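Uncharacterized esterase YxiM (Bacillus subtilis, PDB 2O14) is an uncharacterised member of the GDSL lipolytic enzyme family that probably hydrolyses ester bonds and carries a galactose-binding-like domain with a manganese site. Local coordinates at residues L274-G279 with S300-A305; Y311-N316 with Q357-Q362; P49-D54 with F69-T74; T98-V103 with E138-T143; V82-G87 with L150-L155. All blocks are in the same frame, centred on the assembly; numbering follows the deposited sequence.

Contact 1 (L274-G279 with S300-A305)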
# COMPACT_ATOMS: atom_id res chain seq x y z
N LEU A 274 3.69 16.34 0.85
CA LEU A 274 2.67 16.36 -0.20
C LEU A 274 3.34 16.38 -1.57
O LEU A 274 4.39 16.98 -1.75
CB LEU A 274 1.78 17.60 -0.06
CG LEU A 274 0.96 17.75 1.22
CD1 LEU A 274 0.20 19.06 1.16
CD2 LEU A 274 -0.01 16.58 1.37
N SER A 275 2.71 15.72 -2.54
CA SER A 275 3.24 15.68 -3.90
C SER A 275 2.20 16.06 -4.93
O SER A 275 1.06 15.60 -4.87
CB SER A 275 3.77 14.27 -4.21
OG SER A 275 4.20 14.17 -5.56
N THR A 276 2.58 16.91 -5.88
CA THR A 276 1.66 17.31 -6.94
C THR A 276 1.76 16.20 -7.98
O THR A 276 2.84 15.91 -8.50
CB THR A 276 2.07 18.66 -7.57
OG1 THR A 276 3.43 18.59 -8.01
CG2 THR A 276 1.93 19.78 -6.54
N PRO A 277 0.64 15.53 -8.29
CA PRO A 277 0.71 14.46 -9.29
C PRO A 277 1.13 14.90 -10.68
O PRO A 277 0.72 15.96 -11.17
CB PRO A 277 -0.70 13.85 -9.25
CG PRO A 277 -1.57 14.98 -8.77
CD PRO A 277 -0.72 15.66 -7.73
N GLN A 278 1.97 14.09 -11.32
CA GLN A 278 2.43 14.41 -12.67
C GLN A 278 1.25 14.39 -13.62
O GLN A 278 0.18 13.86 -13.29
CB GLN A 278 3.50 13.41 -13.12
CG GLN A 278 3.59 12.15 -12.29
CD GLN A 278 2.34 11.31 -12.36
OE1 GLN A 278 1.84 11.02 -13.45
NE2 GLN A 278 1.83 10.91 -11.21
N GLY A 279 1.43 14.96 -14.81
CA GLY A 279 0.36 15.02 -15.78
C GLY A 279 0.30 13.84 -16.74
O GLY A 279 0.79 12.75 -16.44
N SER A 300 -4.43 23.73 -5.10
CA SER A 300 -4.78 23.49 -3.71
C SER A 300 -3.68 22.77 -2.95
O SER A 300 -3.49 23.01 -1.75
CB SER A 300 -6.07 22.66 -3.62
OG SER A 300 -7.17 23.42 -4.10
N ILE A 301 -2.97 21.88 -3.63
CA ILE A 301 -1.89 21.14 -3.00
C ILE A 301 -0.76 22.10 -2.60
O ILE A 301 -0.19 21.98 -1.52
CB ILE A 301 -1.34 20.05 -3.95
CG1 ILE A 301 -2.46 19.07 -4.32
CG2 ILE A 301 -0.20 19.29 -3.29
CD1 ILE A 301 -2.07 18.03 -5.34
N LEU A 302 -0.45 23.06 -3.47
CA LEU A 302 0.61 24.03 -3.18
C LEU A 302 0.19 24.87 -1.97
O LEU A 302 0.97 25.07 -1.04
CB LEU A 302 0.84 24.95 -4.38
CG LEU A 302 1.23 24.28 -5.70
CD1 LEU A 302 1.26 25.31 -6.81
CD2 LEU A 302 2.58 23.59 -5.56
N ALA A 303 -1.05 25.35 -1.99
CA ALA A 303 -1.57 26.16 -0.90
C ALA A 303 -1.54 25.42 0.44
O ALA A 303 -1.11 25.98 1.45
CB ALA A 303 -2.99 26.60 -1.22
N LEU A 304 -1.98 24.17 0.43
CA LEU A 304 -2.00 23.35 1.64
C LEU A 304 -0.61 23.17 2.24
O LEU A 304 -0.45 23.14 3.46
CB LEU A 304 -2.60 21.97 1.34
CG LEU A 304 -4.13 21.87 1.30
CD1 LEU A 304 -4.55 20.56 0.65
CD2 LEU A 304 -4.67 21.98 2.72
N ALA A 305 0.40 23.04 1.39
CA ALA A 305 1.77 22.85 1.87
C ALA A 305 2.23 24.06 2.69
O ALA A 305 2.90 23.91 3.71
CB ALA A 305 2.70 22.62 0.69
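Ile-301 sets its two branches against the end of strand 271-275 and the residues that follow it, Leu-274 to Pro-277. Its CG2 lies 3.9 Å from Thr-276 CG2 and 4.1 Å from Leu-274 CB. The other branch, CG1 anti to the carbonyl carbon (chi1 -60°), brings CD1 end-on to Pro-277, 3.6 Å from its CD, and 4.0 Å from Ser-275 O. Leu-274 answers from the strand end: its CD1 rests on the helix surface, 4.0 Å from Leu-304 CB and equally far from Ile-301 O, with Ala-305 CB close by. Thr-276 CG2 also meets Leu-302 CD2 at 4.0 Å. No hydrogen bond crosses between the two segments; the contact is mainly methyl and methylene packing.

The second shell fixes the Thr-276 methyl. Its OG1 hydrogen-bonds Asp-314 OD1 and the backbone N of Asn-316, so the rotation of CG2 toward Ile-301 is set from the start of helix 315-326, just after the next strand; Ser-275 OG is held likewise by Gln-237.

In this beta-alpha-beta unit, strand 271-275 lies between 233-237 and 311-313 in the parallel sheet; helix 298-307 packs on its C-terminal end and links it to 311-313, while helix 251-266 also touches Leu-304.

Contact 2 (Y311-N316 with Q357-Q362)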
# COMPACT_ATOMS: atom_id res chain seq x y z
N TYR A 311 6.04 19.38 3.96
CA TYR A 311 7.11 19.35 2.97
C TYR A 311 6.38 19.22 1.64
O TYR A 311 5.24 18.76 1.59
CB TYR A 311 8.02 18.15 3.20
CG TYR A 311 8.92 18.30 4.41
CD1 TYR A 311 9.94 19.25 4.44
CD2 TYR A 311 8.73 17.50 5.54
CE1 TYR A 311 10.76 19.40 5.56
CE2 TYR A 311 9.54 17.64 6.66
CZ TYR A 311 10.55 18.59 6.67
OH TYR A 311 11.35 18.73 7.78
N LEU A 312 7.03 19.63 0.55
CA LEU A 312 6.39 19.57 -0.76
C LEU A 312 7.32 19.18 -1.90
O LEU A 312 8.40 19.77 -2.07
CB LEU A 312 5.76 20.93 -1.09
CG LEU A 312 5.14 21.08 -2.49
CD1 LEU A 312 3.84 20.30 -2.56
CD2 LEU A 312 4.90 22.56 -2.79
N ILE A 313 6.89 18.19 -2.67
CA ILE A 313 7.62 17.73 -3.84
C ILE A 313 6.72 18.10 -5.00
O ILE A 313 5.63 17.54 -5.14
CB ILE A 313 7.80 16.19 -3.85
CG1 ILE A 313 8.53 15.73 -2.59
CG2 ILE A 313 8.58 15.78 -5.09
CD1 ILE A 313 9.94 16.25 -2.47
N ASP A 314 7.14 19.06 -5.82
CA ASP A 314 6.32 19.47 -6.95
C ASP A 314 6.62 18.54 -8.11
O ASP A 314 7.13 18.97 -9.16
CB ASP A 314 6.65 20.91 -7.36
CG ASP A 314 5.48 21.61 -8.03
OD1 ASP A 314 4.65 20.91 -8.65
OD2 ASP A 314 5.40 22.85 -7.94
N LEU A 315 6.31 17.26 -7.93
CA LEU A 315 6.57 16.26 -8.95
C LEU A 315 5.94 16.63 -10.30
O LEU A 315 6.42 16.21 -11.35
CB LEU A 315 6.06 14.90 -8.48
CG LEU A 315 6.63 13.67 -9.19
CD1 LEU A 315 8.15 13.72 -9.17
CD2 LEU A 315 6.13 12.41 -8.48
N ASN A 316 4.86 17.41 -10.26
CA ASN A 316 4.19 17.82 -11.49
C ASN A 316 5.19 18.57 -12.39
O ASN A 316 5.34 18.26 -13.58
CB ASN A 316 3.01 18.74 -11.16
CG ASN A 316 2.21 19.13 -12.40
OD1 ASN A 316 1.29 18.42 -12.81
ND2 ASN A 316 2.56 20.26 -13.00
N GLN A 357 15.26 12.58 -5.32
CA GLN A 357 16.28 13.55 -5.69
C GLN A 357 15.86 14.92 -5.15
O GLN A 357 16.70 15.72 -4.73
CB GLN A 357 16.42 13.62 -7.22
CG GLN A 357 17.27 14.77 -7.72
CD GLN A 357 17.30 14.86 -9.24
OE1 GLN A 357 17.74 13.93 -9.92
NE2 GLN A 357 16.81 15.97 -9.76
N GLU A 358 14.56 15.18 -5.17
CA GLU A 358 14.01 16.43 -4.69
C GLU A 358 14.08 16.51 -3.16
O GLU A 358 14.37 17.56 -2.59
CB GLU A 358 12.56 16.57 -5.17
CG GLU A 358 11.85 17.84 -4.72
CD GLU A 358 12.59 19.10 -5.11
OE1 GLU A 358 13.43 19.05 -6.03
OE2 GLU A 358 12.31 20.16 -4.49
N LEU A 359 13.81 15.38 -2.50
CA LEU A 359 13.85 15.33 -1.04
C LEU A 359 15.27 15.61 -0.56
O LEU A 359 15.48 16.25 0.47
CB LEU A 359 13.38 13.96 -0.54
CG LEU A 359 11.89 13.63 -0.71
CD1 LEU A 359 11.64 12.16 -0.42
CD2 LEU A 359 11.06 14.51 0.21
N LYS A 360 16.25 15.12 -1.31
CA LYS A 360 17.64 15.32 -0.96
C LYS A 360 18.04 16.78 -1.19
O LYS A 360 18.78 17.36 -0.40
CB LYS A 360 18.53 14.39 -1.77
CG LYS A 360 18.30 12.92 -1.45
CD LYS A 360 19.24 12.01 -2.24
CE LYS A 360 18.96 10.54 -1.92
NZ LYS A 360 19.81 9.62 -2.72
N ARG A 361 17.54 17.37 -2.27
CA ARG A 361 17.85 18.76 -2.58
C ARG A 361 17.36 19.69 -1.47
O ARG A 361 17.99 20.71 -1.19
CB ARG A 361 17.20 19.18 -3.90
CG ARG A 361 17.56 20.59 -4.34
CD ARG A 361 16.69 21.03 -5.50
NE ARG A 361 15.31 21.25 -5.09
CZ ARG A 361 14.91 22.30 -4.39
NH1 ARG A 361 15.77 23.24 -4.02
NH2 ARG A 361 13.63 22.41 -4.05
N GLN A 362 16.24 19.33 -0.85
CA GLN A 362 15.68 20.14 0.23
C GLN A 362 16.32 19.80 1.57
O GLN A 362 16.04 20.44 2.58
CB GLN A 362 14.17 19.94 0.33
CG GLN A 362 13.39 20.31 -0.91
CD GLN A 362 11.90 20.39 -0.66
OE1 GLN A 362 11.09 20.43 -1.59
NE2 GLN A 362 11.52 20.43 0.62
O HOH W 1 9.56 20.57 -5.34
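Ile-313 CD1 is pressed unusually hard against Leu-359, 3.4 Å from its CD2, tighter than ordinary van der Waals contact. The same methyl lies 3.4 Å from Glu-358 CG. Folding at chi2 (-64°) is what turns CD1 to the helix, across the leucine at about a right angle and past the glutamate in the opposite direction; Ile-313 CG2 lies 3.9 Å from Glu-358 CG.

Glu-358 thus presents methylenes to the strand and bends its carboxylate round to the helix's own Arg-361, which grips it side-on: Arg-361 NE bonds Glu-358 OE1 at 3.0 Å, nearly straight at 172°, and Arg-361 NH2 bonds Glu-358 OE2 at 2.6 Å, both on syn sides. A water joins this salt bridge to the residue just past the strand, accepting from Asp-314 N (2.9 Å) and donating weakly to Glu-358 OE2. With an alanine in place of Glu-358, the Arg-361 guanidinium would probably lose its mate, the water its acceptor and Ile-313 CD1 the CG packed on it.

Asp-314 is the centre of an inverse gamma turn and the N-cap of helix 315-326. The last helix against the outermost strand of a parallel sheet belongs to the alpha/beta architecture of SGNH hydrolases.

Contact 3 (P49-D54 with F69-T74)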
# COMPACT_ATOMS: atom_id res chain seq x y z
N PRO A 49 -14.55 -20.41 12.76
CA PRO A 49 -14.41 -21.42 11.70
C PRO A 49 -15.63 -21.55 10.79
O PRO A 49 -15.50 -21.95 9.63
CB PRO A 49 -14.17 -22.72 12.48
CG PRO A 49 -13.60 -22.27 13.79
CD PRO A 49 -14.37 -21.01 14.10
N GLU A 50 -16.82 -21.22 11.29
CA GLU A 50 -18.04 -21.33 10.49
C GLU A 50 -17.99 -20.48 9.22
O GLU A 50 -18.69 -20.75 8.25
CB GLU A 50 -19.28 -20.93 11.30
CG GLU A 50 -19.28 -19.47 11.75
CD GLU A 50 -18.72 -19.28 13.15
OE1 GLU A 50 -17.80 -20.02 13.54
OE2 GLU A 50 -19.21 -18.36 13.85
N ASN A 51 -17.15 -19.44 9.22
CA ASN A 51 -17.04 -18.56 8.06
C ASN A 51 -15.75 -18.77 7.28
O ASN A 51 -15.33 -17.89 6.52
CB ASN A 51 -17.17 -17.10 8.50
CG ASN A 51 -18.61 -16.72 8.83
OD1 ASN A 51 -18.86 -15.82 9.64
ND2 ASN A 51 -19.56 -17.39 8.20
N MSE A 52 -15.12 -19.92 7.47
CA MSE A 52 -13.88 -20.26 6.78
C MSE A 52 -14.17 -21.49 5.93
O MSE A 52 -15.00 -22.33 6.31
CB MSE A 52 -12.77 -20.58 7.77
CG MSE A 52 -12.39 -19.45 8.72
SE MSE A 52 -11.69 -17.85 7.88
CE MSE A 52 -10.39 -18.68 6.71
N ARG A 53 -13.49 -21.62 4.80
CA ARG A 53 -13.69 -22.76 3.92
C ARG A 53 -12.38 -23.20 3.26
O ARG A 53 -11.58 -22.36 2.86
CB ARG A 53 -14.72 -22.40 2.85
CG ARG A 53 -14.93 -23.46 1.77
CD ARG A 53 -16.00 -23.00 0.80
NE ARG A 53 -17.27 -22.78 1.47
CZ ARG A 53 -18.27 -22.04 0.99
NH1 ARG A 53 -19.39 -21.91 1.67
NH2 ARG A 53 -18.12 -21.42 -0.18
N ASP A 54 -12.16 -24.50 3.15
CA ASP A 54 -10.95 -25.02 2.51
C ASP A 54 -11.16 -24.98 1.00
O ASP A 54 -12.19 -25.41 0.50
CB ASP A 54 -10.68 -26.47 2.92
CG ASP A 54 -10.30 -26.60 4.37
OD1 ASP A 54 -9.48 -25.78 4.83
OD2 ASP A 54 -10.80 -27.53 5.04
N PHE A 69 -11.84 -16.76 3.23
CA PHE A 69 -12.56 -16.01 4.25
C PHE A 69 -13.92 -15.64 3.65
O PHE A 69 -14.00 -14.83 2.73
CB PHE A 69 -11.78 -14.75 4.62
CG PHE A 69 -10.50 -15.04 5.35
CD1 PHE A 69 -10.42 -14.89 6.74
CD2 PHE A 69 -9.36 -15.45 4.66
CE1 PHE A 69 -9.23 -15.16 7.42
CE2 PHE A 69 -8.17 -15.72 5.34
CZ PHE A 69 -8.10 -15.57 6.71
N LEU A 70 -14.97 -16.26 4.18
CA LEU A 70 -16.34 -16.02 3.72
C LEU A 70 -16.92 -14.74 4.32
O LEU A 70 -17.81 -14.12 3.74
CB LEU A 70 -17.21 -17.22 4.06
CG LEU A 70 -16.74 -18.55 3.46
CD1 LEU A 70 -17.69 -19.67 3.85
CD2 LEU A 70 -16.66 -18.41 1.95
N ALA A 71 -16.43 -14.38 5.49
CA ALA A 71 -16.84 -13.16 6.16
C ALA A 71 -15.55 -12.35 6.17
O ALA A 71 -14.47 -12.91 6.39
CB ALA A 71 -17.30 -13.45 7.57
N TYR A 72 -15.63 -11.05 5.90
CA TYR A 72 -14.43 -10.22 5.89
C TYR A 72 -14.69 -8.80 6.37
O TYR A 72 -15.75 -8.51 6.92
CB TYR A 72 -13.82 -10.21 4.49
CG TYR A 72 -14.82 -9.93 3.40
CD1 TYR A 72 -15.58 -10.95 2.85
CD2 TYR A 72 -15.05 -8.63 2.98
CE1 TYR A 72 -16.56 -10.68 1.90
CE2 TYR A 72 -16.02 -8.34 2.04
CZ TYR A 72 -16.78 -9.37 1.50
OH TYR A 72 -17.76 -9.07 0.60
N GLY A 73 -13.73 -7.91 6.12
CA GLY A 73 -13.83 -6.53 6.57
C GLY A 73 -12.79 -6.36 7.67
O GLY A 73 -12.60 -7.28 8.47
N THR A 74 -12.14 -5.21 7.74
CA THR A 74 -11.10 -4.97 8.74
C THR A 74 -11.49 -5.21 10.20
O THR A 74 -10.64 -5.47 11.04
CB THR A 74 -10.51 -3.55 8.61
OG1 THR A 74 -11.51 -2.57 8.93
CG2 THR A 74 -10.00 -3.31 7.18
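Leu-70 lies against Asn-51 and Arg-53 along its whole side chain. CB begins 3.2 Å from Asn-51 O, and CG continues at 3.4 Å from the same oxygen. The two methyls then reach the guanidinium of Arg-53: CD1 sits over one face, offset toward the rim and 3.6 Å from Arg-53 NH1, and CD2 comes 4.0 Å from Arg-53 NH2. The arginine makes this possible by running straight to CD and bending at chi3 (-60°), so that it crosses the leucine at about a right angle.

The backbone pins the base of that leucine. Leu-70 N donates to Asn-51 O at 2.9 Å and 154°. Next to this bond, Met-52 and Phe-69 form an antiparallel non-hydrogen-bonded pair with both side chains on one face of the sheet. Met-52 is selenomethionine; bent twice, it lies side by side with Phe-69 and lays its CE almost exactly over the ring centre, 3.6 Å from the centroid and 5° off the normal, a CH-pi contact. Its SE stands obliquely, 3.4 Å from Phe-69 CD1, completing a Met-aromatic contact. At the margin Ala-71 CB packs on the Asn-51 amide.

Strand 52-56 here starts its antiparallel pairing with strand 65-69 in the mixed sheet. Phe-69 bonds on through its backbone to Phe-145, and its side chain touches Leu-135 and Val-136 of strand 131-138 in the second sheet.

Contact 4 (T98-V103 with E138-T143). With SO4 (sulfate ion), chain C.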
# COMPACT_ATOMS: atom_id res chain seq x y z
N THR A 98 -6.34 -15.52 -6.41
CA THR A 98 -6.72 -14.14 -6.15
C THR A 98 -6.93 -13.24 -7.36
O THR A 98 -6.15 -13.27 -8.31
CB THR A 98 -5.63 -13.47 -5.28
OG1 THR A 98 -5.52 -14.17 -4.04
CG2 THR A 98 -5.96 -11.99 -5.02
N ALA A 99 -7.99 -12.44 -7.32
CA ALA A 99 -8.26 -11.46 -8.37
C ALA A 99 -7.63 -10.18 -7.79
O ALA A 99 -6.68 -9.64 -8.34
CB ALA A 99 -9.76 -11.28 -8.57
N ARG A 100 -8.16 -9.73 -6.66
CA ARG A 100 -7.63 -8.55 -5.98
C ARG A 100 -8.12 -8.56 -4.54
O ARG A 100 -9.32 -8.55 -4.29
CB ARG A 100 -8.06 -7.25 -6.68
CG ARG A 100 -7.53 -6.00 -5.99
CD ARG A 100 -7.48 -4.81 -6.92
NE ARG A 100 -8.79 -4.42 -7.42
CZ ARG A 100 -9.75 -3.89 -6.67
NH1 ARG A 100 -9.54 -3.67 -5.37
NH2 ARG A 100 -10.91 -3.56 -7.21
N ALA A 101 -7.18 -8.58 -3.60
CA ALA A 101 -7.52 -8.62 -2.19
C ALA A 101 -6.50 -7.87 -1.33
O ALA A 101 -5.37 -7.62 -1.76
CB ALA A 101 -7.61 -10.06 -1.72
N SER A 102 -6.93 -7.50 -0.13
CA SER A 102 -6.06 -6.80 0.82
C SER A 102 -5.92 -7.65 2.07
O SER A 102 -6.70 -8.58 2.29
CB SER A 102 -6.66 -5.44 1.20
OG SER A 102 -6.61 -4.53 0.10
N VAL A 103 -4.91 -7.35 2.88
CA VAL A 103 -4.69 -8.08 4.11
C VAL A 103 -4.96 -7.14 5.27
O VAL A 103 -4.58 -5.97 5.22
CB VAL A 103 -3.23 -8.60 4.21
CG1 VAL A 103 -2.97 -9.16 5.60
CG2 VAL A 103 -3.00 -9.68 3.18
N GLU A 138 -11.74 -7.64 1.57
CA GLU A 138 -12.17 -6.88 0.43
C GLU A 138 -11.17 -5.97 -0.22
O GLU A 138 -10.63 -5.02 0.37
CB GLU A 138 -13.42 -6.07 0.75
CG GLU A 138 -14.36 -5.96 -0.43
CD GLU A 138 -15.68 -5.31 -0.07
OE1 GLU A 138 -15.69 -4.09 0.20
OE2 GLU A 138 -16.71 -6.02 -0.04
N GLY A 139 -10.91 -6.34 -1.47
CA GLY A 139 -10.06 -5.61 -2.36
C GLY A 139 -11.18 -5.45 -3.36
O GLY A 139 -11.91 -4.46 -3.32
N LYS A 140 -11.37 -6.45 -4.21
CA LYS A 140 -12.44 -6.40 -5.19
C LYS A 140 -13.63 -7.20 -4.66
O LYS A 140 -13.56 -8.42 -4.49
CB LYS A 140 -11.99 -6.98 -6.53
CG LYS A 140 -13.03 -6.85 -7.63
CD LYS A 140 -12.49 -7.36 -8.95
CE LYS A 140 -13.53 -7.26 -10.06
NZ LYS A 140 -13.93 -5.84 -10.30
N ALA A 141 -14.73 -6.50 -4.39
CA ALA A 141 -15.93 -7.14 -3.89
C ALA A 141 -16.43 -8.18 -4.89
O ALA A 141 -16.45 -7.93 -6.09
CB ALA A 141 -17.02 -6.10 -3.63
N GLY A 142 -16.82 -9.34 -4.38
CA GLY A 142 -17.33 -10.39 -5.25
C GLY A 142 -16.31 -11.45 -5.62
O GLY A 142 -16.66 -12.47 -6.21
N THR A 143 -15.04 -11.22 -5.29
CA THR A 143 -14.00 -12.19 -5.60
C THR A 143 -13.61 -12.98 -4.34
O THR A 143 -13.98 -12.62 -3.23
CB THR A 143 -12.76 -11.51 -6.22
OG1 THR A 143 -12.27 -10.50 -5.33
CG2 THR A 143 -13.13 -10.86 -7.55
S SO4 C . -10.30 -4.26 -10.96
O1 SO4 C . -9.75 -5.32 -10.10
O2 SO4 C . -11.58 -4.71 -11.56
O3 SO4 C . -9.33 -3.96 -12.03
O4 SO4 C . -10.56 -3.04 -10.17
O HOH W 2 -9.83 -11.71 -4.86
O HOH W 3 -12.66 -1.83 -5.27
O HOH W 4 -8.47 -2.95 -0.84
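Arg-100 and Lys-140 meet first through the main chain: Lys-140 N donates to Arg-100 O at 2.9 Å and 168°, approaching from above the carbonyl plane. Gly-139 CA comes within 3.9 Å of Ala-101 CA; a beta carbon there would clash with Ala-101 and with Arg-100 O.

Charged hydrogen bonds follow. A sulfate, probably from the crystallisation liquor, lies at the guanidinium edge, taking Arg-100 NE to O1 and Arg-100 NH2 to O4, both at 3.0 Å. Lys-140 NZ closes on its O2 at 2.9 Å, while Lys-140 CB lies over one guanidinium face. Were Arg-100 an alanine, the sulfate would probably lose two of its hydrogen bonds and Lys-140 CB the guanidinium face it packs on.

Apolar contact is small, Ala-99 CB to Thr-143 CG2 at 3.5 Å. One water accepts from Arg-100 N and donates to Thr-143 OG1, and another links Ser-102 OG, also bonded to Asn-113 N, with Glu-138 O.

Thr-143 OG1 gives its proton to Lys-140 O at 2.6 Å, bracing the type II turn from Lys-140 to Thr-143. This is a strand-to-loop junction of the galactose-binding-like domain, with the Arg-100 side chain about 9 Å from that of Ser-171, the probable nucleophile.

Contact 5 (V82-G87 with L150-L155)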
# COMPACT_ATOMS: atom_id res chain seq x y z
N VAL A 82 -3.04 -16.20 16.19
CA VAL A 82 -1.81 -16.87 16.57
C VAL A 82 -1.21 -16.14 17.76
O VAL A 82 -0.90 -14.95 17.69
CB VAL A 82 -0.79 -16.93 15.40
CG1 VAL A 82 -0.57 -15.55 14.81
CG2 VAL A 82 0.53 -17.52 15.89
N ASP A 83 -1.08 -16.85 18.88
CA ASP A 83 -0.51 -16.26 20.08
C ASP A 83 0.99 -16.09 19.85
O ASP A 83 1.65 -17.01 19.37
CB ASP A 83 -0.77 -17.16 21.29
CG ASP A 83 -2.25 -17.34 21.56
OD1 ASP A 83 -2.98 -16.34 21.50
OD2 ASP A 83 -2.67 -18.48 21.84
N LEU A 84 1.51 -14.92 20.21
CA LEU A 84 2.93 -14.62 20.03
C LEU A 84 3.47 -13.73 21.13
O LEU A 84 2.78 -12.82 21.60
CB LEU A 84 3.15 -13.88 18.70
CG LEU A 84 2.66 -14.48 17.38
CD1 LEU A 84 2.77 -13.43 16.28
CD2 LEU A 84 3.48 -15.71 17.04
N PRO A 85 4.72 -13.97 21.57
CA PRO A 85 5.27 -13.11 22.62
C PRO A 85 5.27 -11.70 22.03
O PRO A 85 5.46 -11.54 20.83
CB PRO A 85 6.68 -13.65 22.80
CG PRO A 85 6.53 -15.12 22.48
CD PRO A 85 5.62 -15.09 21.26
N ASN A 86 5.04 -10.69 22.86
CA ASN A 86 5.02 -9.32 22.36
C ASN A 86 6.35 -8.94 21.69
O ASN A 86 7.41 -9.46 22.04
CB ASN A 86 4.71 -8.35 23.50
CG ASN A 86 3.25 -8.39 23.91
OD1 ASN A 86 2.90 -8.00 25.03
ND2 ASN A 86 2.39 -8.86 23.01
N GLY A 87 6.26 -8.03 20.72
CA GLY A 87 7.44 -7.58 20.00
C GLY A 87 7.07 -7.14 18.59
O GLY A 87 5.89 -7.02 18.28
N LEU A 150 1.49 -18.47 5.60
CA LEU A 150 1.98 -17.35 6.39
C LEU A 150 3.33 -17.72 6.98
O LEU A 150 3.54 -18.87 7.40
CB LEU A 150 1.04 -17.02 7.55
CG LEU A 150 -0.27 -16.28 7.31
CD1 LEU A 150 -0.93 -16.01 8.67
CD2 LEU A 150 0.01 -14.97 6.59
N LYS A 151 4.24 -16.76 6.99
CA LYS A 151 5.56 -16.93 7.58
C LYS A 151 5.67 -15.75 8.53
O LYS A 151 5.68 -14.59 8.09
CB LYS A 151 6.67 -16.88 6.54
CG LYS A 151 6.93 -18.19 5.82
CD LYS A 151 8.21 -18.11 5.00
CE LYS A 151 8.58 -19.45 4.41
NZ LYS A 151 9.89 -19.37 3.69
N ILE A 152 5.74 -16.03 9.82
CA ILE A 152 5.83 -15.00 10.83
C ILE A 152 7.17 -15.09 11.56
O ILE A 152 7.47 -16.10 12.20
CB ILE A 152 4.65 -15.15 11.82
CG1 ILE A 152 3.34 -15.08 11.04
CG2 ILE A 152 4.72 -14.07 12.89
CD1 ILE A 152 2.12 -15.53 11.82
N LYS A 153 7.96 -14.03 11.46
CA LYS A 153 9.28 -14.01 12.09
C LYS A 153 9.44 -12.82 13.03
O LYS A 153 9.11 -11.68 12.67
CB LYS A 153 10.36 -13.97 11.01
CG LYS A 153 11.75 -14.30 11.52
CD LYS A 153 12.80 -14.20 10.43
CE LYS A 153 13.08 -12.76 10.04
NZ LYS A 153 14.27 -12.66 9.14
N LYS A 154 9.96 -13.07 14.22
CA LYS A 154 10.15 -12.00 15.20
C LYS A 154 11.40 -11.19 14.86
O LYS A 154 12.47 -11.74 14.66
CB LYS A 154 10.27 -12.60 16.61
CG LYS A 154 10.23 -11.55 17.71
CD LYS A 154 10.10 -12.18 19.10
CE LYS A 154 9.97 -11.09 20.15
NZ LYS A 154 9.78 -11.61 21.54
N LEU A 155 11.24 -9.87 14.81
CA LEU A 155 12.35 -8.97 14.48
C LEU A 155 12.97 -8.31 15.71
O LEU A 155 14.17 -8.05 15.73
CB LEU A 155 11.87 -7.87 13.53
CG LEU A 155 11.35 -8.33 12.16
CD1 LEU A 155 10.71 -7.15 11.44
CD2 LEU A 155 12.51 -8.90 11.34
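Ile-152 divides its two branches between Val-82 and Leu-84. Its longer arm, CG1 standing anti to the carbonyl carbon (chi1 -57°) and extended to the end, brings CD1 tip to tip with Val-82, 4.0 Å from CG1 of that residue. Its shorter branch, CG2, lies 4.0 Å from Leu-84 CD1, where the two side chains cross obliquely. Leu-132 of strand 131-138 and Tyr-89 of strand 87-95 pack against the same isoleucine.

Two residues on, and on the same side of the strand, Lys-154 stretches out fully. Its aliphatic end passes over the link between strands 80-83 and 87-95: CE stands 4.3 Å from Gly-87 CA, and NZ ends 3.9 Å from Pro-85 CB. A beta carbon on Gly-87 would clash with CE, and the backbone conformation of this glycine independently disfavours a side chain. NZ makes a weak hydrogen bond of 3.2 Å to Asn-86 O, but its stronger partner is Asp-157, with which it forms a salt bridge.

Strand 80-83 belongs to the antiparallel sheet and strand 146-156 to the mixed one, so the contact spans the two layers of a beta sandwich. Its chemistry changes along the way, from buried hydrocarbon at Ile-152 to a charged amine at the rim, where the end of the lysine chain passes close to the link and the ammonium probably relies chiefly on Asp-157.

The five contacts fall into two groups that match the two domains. Contacts 3, 4 and 5 come first along the chain and lie in the galactose-binding-like part; contacts 1 and 2 follow in the GDSL hydrolase part, their centres 30 to 44 Å from the others. Contacts 1 and 2, 11 Å apart, touch and share neighbouring strands 271-275 and 311-313 of the parallel sheet. Contacts 3 and 4, 13 Å apart, meet through a weak bond between Tyr-72 and Glu-138, whereas contact 5 lies 22 and 25 Å from them and encloses contact 4 in sequence. None of the five joins the two domains; each lies within one of them.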